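Local coordinates for hypothetical Membrane Spanning Protein (Bacillus cereus, PDB 2FB5), which catalyses, very probably, the condensation of two ATP molecules into cyclic di-AMP, as a diadenylate cyclase required for efficient spore formation, at residues Ala68-Tyr73 with Asp179-Val184; Arg191-Phe194 with Ile199-Thr202. All blocks are in the same frame, centred on the assembly; numbering follows the deposited sequence.

Contact 1 of 2, residues Ala68-Tyr73 with Asp179-Val184; sequences AYLSPY and DALILV
Tyr69 and Leu181 bring the C-terminal part of helix 47-70 over the start of strand 181-185, their CA atoms 7.8 Å apart, a separation bridged by side chains alone. Leu181 is the centre of the contact. Its CG stands anti to the backbone N (chi1 -176°), and from there CD1 turns to the helix while CD2 lies beside the strand and only grazes Leu70. CD1 meets two successive helix residues: it lies 3.7 Å from Tyr69 CB and 3.8 Å from Leu70 CD2. Tyr69 therefore meets the leucine mainly with its methylene, and ring carbon CD2 is a little farther off, 3.9 Å from Leu181 CD1, in an oblique approach. In Leu70, CG lies anti to the carbonyl carbon (chi1 -60°), and the side branch CD2, not the outstretched CD1, reaches the strand, 3.8 Å from Leu181 CB. Both helix side chains cross Leu181 at about a right angle. Leucine suits both sides because its forked, apolar end gives several carbons for packing between helix and sheet, while tyrosine offers an apolar methylene and adjoining ring carbon and keeps its hydroxyl at the far end of the ring.

Polar groups at the margin are held by the loop after strand 94-98. Arg100 bonds to Tyr69 O through NE and to Asp179 O through NH1, and the Asp179 carboxylate takes the backbone N of Asn101 and of Glu102. Across the two segments the attraction is thus purely van der Waals and hydrophobic, a small buried seam of about 171 Å² that packs the CdaS-type N-terminal helical region onto the nucleotide-binding domain's sheet.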
loop_
_atom_site.group_PDB
_atom_site.type_symbol
_atom_site.label_atom_id
_atom_site.label_comp_id
_atom_site.label_asym_id
_atom_site.label_seq_id
_atom_site.Cartn_x
_atom_site.Cartn_y
_atom_site.Cartn_z
ATOM N N ALA A 68 -13.186 3.884 -2.943
ATOM C CA ALA A 68 -11.766 4.197 -2.896
ATOM C C ALA A 68 -11.471 5.424 -2.027
ATOM O O ALA A 68 -10.497 5.431 -1.264
ATOM C CB ALA A 68 -11.201 4.395 -4.322
ATOM N N TYR A 69 -12.312 6.449 -2.140
ATOM C CA TYR A 69 -12.116 7.695 -1.385
ATOM C C TYR A 69 -12.601 7.652 0.067
ATOM O O TYR A 69 -12.065 8.363 0.918
ATOM C CB TYR A 69 -12.797 8.866 -2.086
ATOM C CG TYR A 69 -12.203 9.249 -3.423
ATOM C CD1 TYR A 69 -10.839 9.072 -3.692
ATOM C CD2 TYR A 69 -13.000 9.818 -4.410
ATOM C CE1 TYR A 69 -10.296 9.436 -4.933
ATOM C CE2 TYR A 69 -12.477 10.180 -5.641
ATOM C CZ TYR A 69 -11.128 9.994 -5.899
ATOM O OH TYR A 69 -10.610 10.366 -7.130
ATOM N N LEU A 70 -13.623 6.839 0.341
ATOM C CA LEU A 70 -14.250 6.839 1.663
ATOM C C LEU A 70 -13.953 5.617 2.550
ATOM O O LEU A 70 -13.991 5.735 3.771
ATOM C CB LEU A 70 -15.775 7.061 1.573
ATOM C CG LEU A 70 -16.301 8.359 0.945
ATOM C CD1 LEU A 70 -17.822 8.517 1.177
ATOM C CD2 LEU A 70 -15.563 9.611 1.453
ATOM N N SER A 71 -13.640 4.464 1.962
ATOM C CA SER A 71 -13.493 3.251 2.782
ATOM C C SER A 71 -12.444 3.343 3.902
ATOM O O SER A 71 -12.639 2.720 4.943
ATOM C CB SER A 71 -13.296 1.978 1.946
ATOM O OG SER A 71 -12.018 1.975 1.344
ATOM N N PRO A 72 -11.332 4.087 3.697
ATOM C CA PRO A 72 -10.392 4.228 4.805
ATOM C C PRO A 72 -10.890 5.098 5.955
ATOM O O PRO A 72 -10.275 5.105 7.032
ATOM C CB PRO A 72 -9.173 4.906 4.155
ATOM C CG PRO A 72 -9.361 4.744 2.698
ATOM C CD PRO A 72 -10.820 4.756 2.482
ATOM N N TYR A 73 -11.986 5.825 5.735
ATOM C CA TYR A 73 -12.405 6.861 6.679
ATOM C C TYR A 73 -13.774 6.652 7.299
ATOM O O TYR A 73 -14.103 7.276 8.316
ATOM C CB TYR A 73 -12.316 8.239 6.009
ATOM C CG TYR A 73 -10.954 8.475 5.433
ATOM C CD1 TYR A 73 -9.870 8.715 6.270
ATOM C CD2 TYR A 73 -10.741 8.440 4.053
ATOM C CE1 TYR A 73 -8.614 8.922 5.756
ATOM C CE2 TYR A 73 -9.476 8.642 3.524
ATOM C CZ TYR A 73 -8.425 8.881 4.384
ATOM O OH TYR A 73 -7.175 9.080 3.891
ATOM N N ASP A 179 -9.012 17.897 2.833
ATOM C CA ASP A 179 -9.154 16.684 2.049
ATOM C C ASP A 179 -10.530 16.036 2.277
ATOM O O ASP A 179 -10.755 14.891 1.894
ATOM C CB ASP A 179 -8.012 15.697 2.371
ATOM C CG ASP A 179 -8.219 14.962 3.688
ATOM O OD1 ASP A 179 -8.751 15.572 4.643
ATOM O OD2 ASP A 179 -7.842 13.770 3.781
ATOM N N ALA A 180 -11.460 16.762 2.895
ATOM C CA ALA A 180 -12.821 16.210 3.078
ATOM C C ALA A 180 -13.498 15.916 1.738
ATOM O O ALA A 180 -13.243 16.593 0.749
ATOM C CB ALA A 180 -13.690 17.157 3.904
ATOM N N LEU A 181 -14.351 14.889 1.707
ATOM C CA LEU A 181 -15.182 14.653 0.541
ATOM C C LEU A 181 -16.585 15.138 0.891
ATOM O O LEU A 181 -17.112 14.773 1.935
ATOM C CB LEU A 181 -15.192 13.158 0.175
ATOM C CG LEU A 181 -15.954 12.797 -1.102
ATOM C CD1 LEU A 181 -15.271 11.639 -1.790
ATOM C CD2 LEU A 181 -17.444 12.464 -0.816
ATOM N N ILE A 182 -17.191 15.957 0.043
ATOM C CA ILE A 182 -18.511 16.529 0.375
ATOM C C ILE A 182 -19.566 16.153 -0.667
ATOM O O ILE A 182 -19.486 16.570 -1.816
ATOM C CB ILE A 182 -18.469 18.081 0.594
ATOM C CG1 ILE A 182 -17.383 18.468 1.609
ATOM C CG2 ILE A 182 -19.816 18.609 1.110
ATOM C CD1 ILE A 182 -16.039 18.880 0.967
ATOM N N LEU A 183 -20.556 15.376 -0.237
ATOM C CA LEU A 183 -21.650 14.946 -1.093
ATOM C C LEU A 183 -22.721 16.020 -1.144
ATOM O O LEU A 183 -23.012 16.663 -0.130
ATOM C CB LEU A 183 -22.257 13.634 -0.554
ATOM C CG LEU A 183 -21.286 12.450 -0.668
ATOM C CD1 LEU A 183 -21.444 11.482 0.495
ATOM C CD2 LEU A 183 -21.478 11.707 -2.001
ATOM N N VAL A 184 -23.307 16.212 -2.327
ATOM C CA VAL A 184 -24.394 17.174 -2.518
ATOM C C VAL A 184 -25.550 16.497 -3.257
ATOM O O VAL A 184 -25.317 15.713 -4.177
ATOM C CB VAL A 184 -23.936 18.414 -3.341
ATOM C CG1 VAL A 184 -25.023 19.466 -3.389
ATOM C CG2 VAL A 184 -22.680 19.031 -2.753
#

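Contact 2 of 2, residues Arg191-Phe194 with Ile199-Thr202; sequences RTSF and ILYT
The Phe194 ring carries Tyr201 CB over one face, a CH-pi contact with the carbon 4.3 Å from the ring centroid and 14° off the ring normal. The Tyr201 ring has Ile199 CG2, from its own strand, over one face, offset toward the rim. The two rings meet obliquely, planes at 40°, and come closest where Phe194 CE1 approaches Tyr201 CD2 at 3.5 Å. Phe194 has CG between its backbone N and carbonyl carbon (chi1 68°), a setting that brings the ring beneath the tyrosine methylene. Tyr201 suits the exposed margin because its ring can pack while its polar end is carried outward.

These two residues form an antiparallel hydrogen-bonded pair. Phe194 N donates to Tyr201 O at 2.9 Å, and Tyr201 N returns a straighter bond to Phe194 O at 2.8 Å. Next to them Ser193 and Thr202 make a non-hydrogen-bonded pair, whose side chains lie on the other face of the sheet. A water joins their hydroxyls, 2.8 Å from Ser193 OG and 2.7 Å from Thr202 OG1; small polar side chains fit because a single water spans them. On that same face Leu200 CD1 rests 3.6 Å from Ser193 CB, and Thr202 CG2 packs against the bent chain of Arg191.

Strand 199-203 is outermost, and the hairpin forms that margin of the sheet within the chain. The flat, apolar Phe194 ring suits its place between the Tyr201 methylene and Leu181 and Leu183 of strand 181-185. Thr192 packs on helix 77-90 while its OG1 bonds to Ile203 O, and Leu200 touches His168 and Ile172 of helix 166-175.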
loop_
_atom_site.group_PDB
_atom_site.type_symbol
_atom_site.label_atom_id
_atom_site.label_comp_id
_atom_site.label_asym_id
_atom_site.label_seq_id
_atom_site.Cartn_x
_atom_site.Cartn_y
_atom_site.Cartn_z
ATOM N N ARG A 191 -29.912 15.893 -8.832
ATOM C CA ARG A 191 -28.566 15.487 -9.235
ATOM C C ARG A 191 -27.672 15.356 -8.004
ATOM O O ARG A 191 -27.665 16.232 -7.137
ATOM C CB ARG A 191 -27.942 16.493 -10.208
ATOM C CG ARG A 191 -26.435 16.286 -10.421
ATOM C CD ARG A 191 -25.871 17.208 -11.491
ATOM N NE ARG A 191 -26.243 16.739 -12.825
ATOM C CZ ARG A 191 -25.995 17.386 -13.963
ATOM N NH1 ARG A 191 -25.375 18.564 -13.960
ATOM N NH2 ARG A 191 -26.380 16.849 -15.114
ATOM N N THR A 192 -26.910 14.272 -7.952
ATOM C CA THR A 192 -25.989 14.042 -6.850
ATOM C C THR A 192 -24.553 14.203 -7.323
ATOM O O THR A 192 -24.192 13.715 -8.398
ATOM C CB THR A 192 -26.193 12.657 -6.241
ATOM O OG1 THR A 192 -25.923 11.668 -7.235
ATOM C CG2 THR A 192 -27.612 12.511 -5.788
ATOM N N SER A 193 -23.763 14.915 -6.515
ATOM C CA SER A 193 -22.362 15.231 -6.779
ATOM C C SER A 193 -21.512 14.969 -5.532
ATOM O O SER A 193 -22.050 14.826 -4.430
ATOM C CB SER A 193 -22.232 16.723 -7.102
ATOM O OG SER A 193 -22.998 17.082 -8.229
ATOM N N PHE A 194 -20.194 14.909 -5.697
ATOM C CA PHE A 194 -19.305 15.177 -4.561
ATOM C C PHE A 194 -18.208 16.138 -4.954
ATOM O O PHE A 194 -17.799 16.168 -6.120
ATOM C CB PHE A 194 -18.729 13.909 -3.912
ATOM C CG PHE A 194 -17.758 13.145 -4.780
ATOM C CD1 PHE A 194 -16.431 13.533 -4.876
ATOM C CD2 PHE A 194 -18.172 12.004 -5.458
ATOM C CE1 PHE A 194 -15.527 12.822 -5.659
ATOM C CE2 PHE A 194 -17.269 11.278 -6.239
ATOM C CZ PHE A 194 -15.948 11.697 -6.343
ATOM N N ILE A 199 -12.810 20.321 -6.852
ATOM C CA ILE A 199 -13.485 19.886 -8.070
ATOM C C ILE A 199 -14.802 19.191 -7.743
ATOM O O ILE A 199 -14.854 18.358 -6.838
ATOM C CB ILE A 199 -12.567 18.971 -8.935
ATOM C CG1 ILE A 199 -11.333 19.764 -9.390
ATOM C CG2 ILE A 199 -13.329 18.424 -10.165
ATOM C CD1 ILE A 199 -10.157 18.907 -9.834
ATOM N N LEU A 200 -15.856 19.545 -8.476
ATOM C CA LEU A 200 -17.164 18.922 -8.305
ATOM C C LEU A 200 -17.386 17.827 -9.344
ATOM O O LEU A 200 -17.244 18.082 -10.550
ATOM C CB LEU A 200 -18.258 19.996 -8.416
ATOM C CG LEU A 200 -19.701 19.621 -8.076
ATOM C CD1 LEU A 200 -19.866 19.410 -6.574
ATOM C CD2 LEU A 200 -20.632 20.732 -8.560
ATOM N N TYR A 201 -17.733 16.620 -8.881
ATOM C CA TYR A 201 -17.961 15.467 -9.763
ATOM C C TYR A 201 -19.393 14.977 -9.662
ATOM O O TYR A 201 -19.890 14.751 -8.562
ATOM C CB TYR A 201 -17.054 14.284 -9.387
ATOM C CG TYR A 201 -15.575 14.578 -9.433
ATOM C CD1 TYR A 201 -14.852 14.431 -10.620
ATOM C CD2 TYR A 201 -14.900 15.010 -8.292
ATOM C CE1 TYR A 201 -13.485 14.699 -10.664
ATOM C CE2 TYR A 201 -13.543 15.272 -8.321
ATOM C CZ TYR A 201 -12.836 15.117 -9.510
ATOM O OH TYR A 201 -11.491 15.397 -9.535
ATOM N N THR A 202 -20.039 14.786 -10.810
ATOM C CA THR A 202 -21.377 14.218 -10.848
ATOM C C THR A 202 -21.278 12.733 -10.572
ATOM O O THR A 202 -20.386 12.061 -11.086
ATOM C CB THR A 202 -22.063 14.482 -12.214
ATOM O OG1 THR A 202 -22.076 15.893 -12.459
ATOM C CG2 THR A 202 -23.502 13.980 -12.223
HETATM O O HOH W 1 -21.922 17.874 -10.673
#

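How the contacts relate
From the N terminus, the chain runs through helix 47-70 and reaches residues 68-73, then makes a long excursion of 105 residues through the first strands of the sheet and helix 166-175 before residues 179-184 close contact 1. Contact 2 opens only afterwards and closes a beta hairpin, with four residues between its segments, two of them still in strand, so the two loops follow in series, neither nested nor crossed. They meet in the sheet, where strands 181-185 and 192-196 are neighbours: Val184 N lies 2.8 Å from Ser193 O, a probable hydrogen bond, and Ile182 O packs beside Phe194 CB. Contact 1 joins the end region of helix 47-70 to this sheet; contact 2 forms its outer margin within the chain.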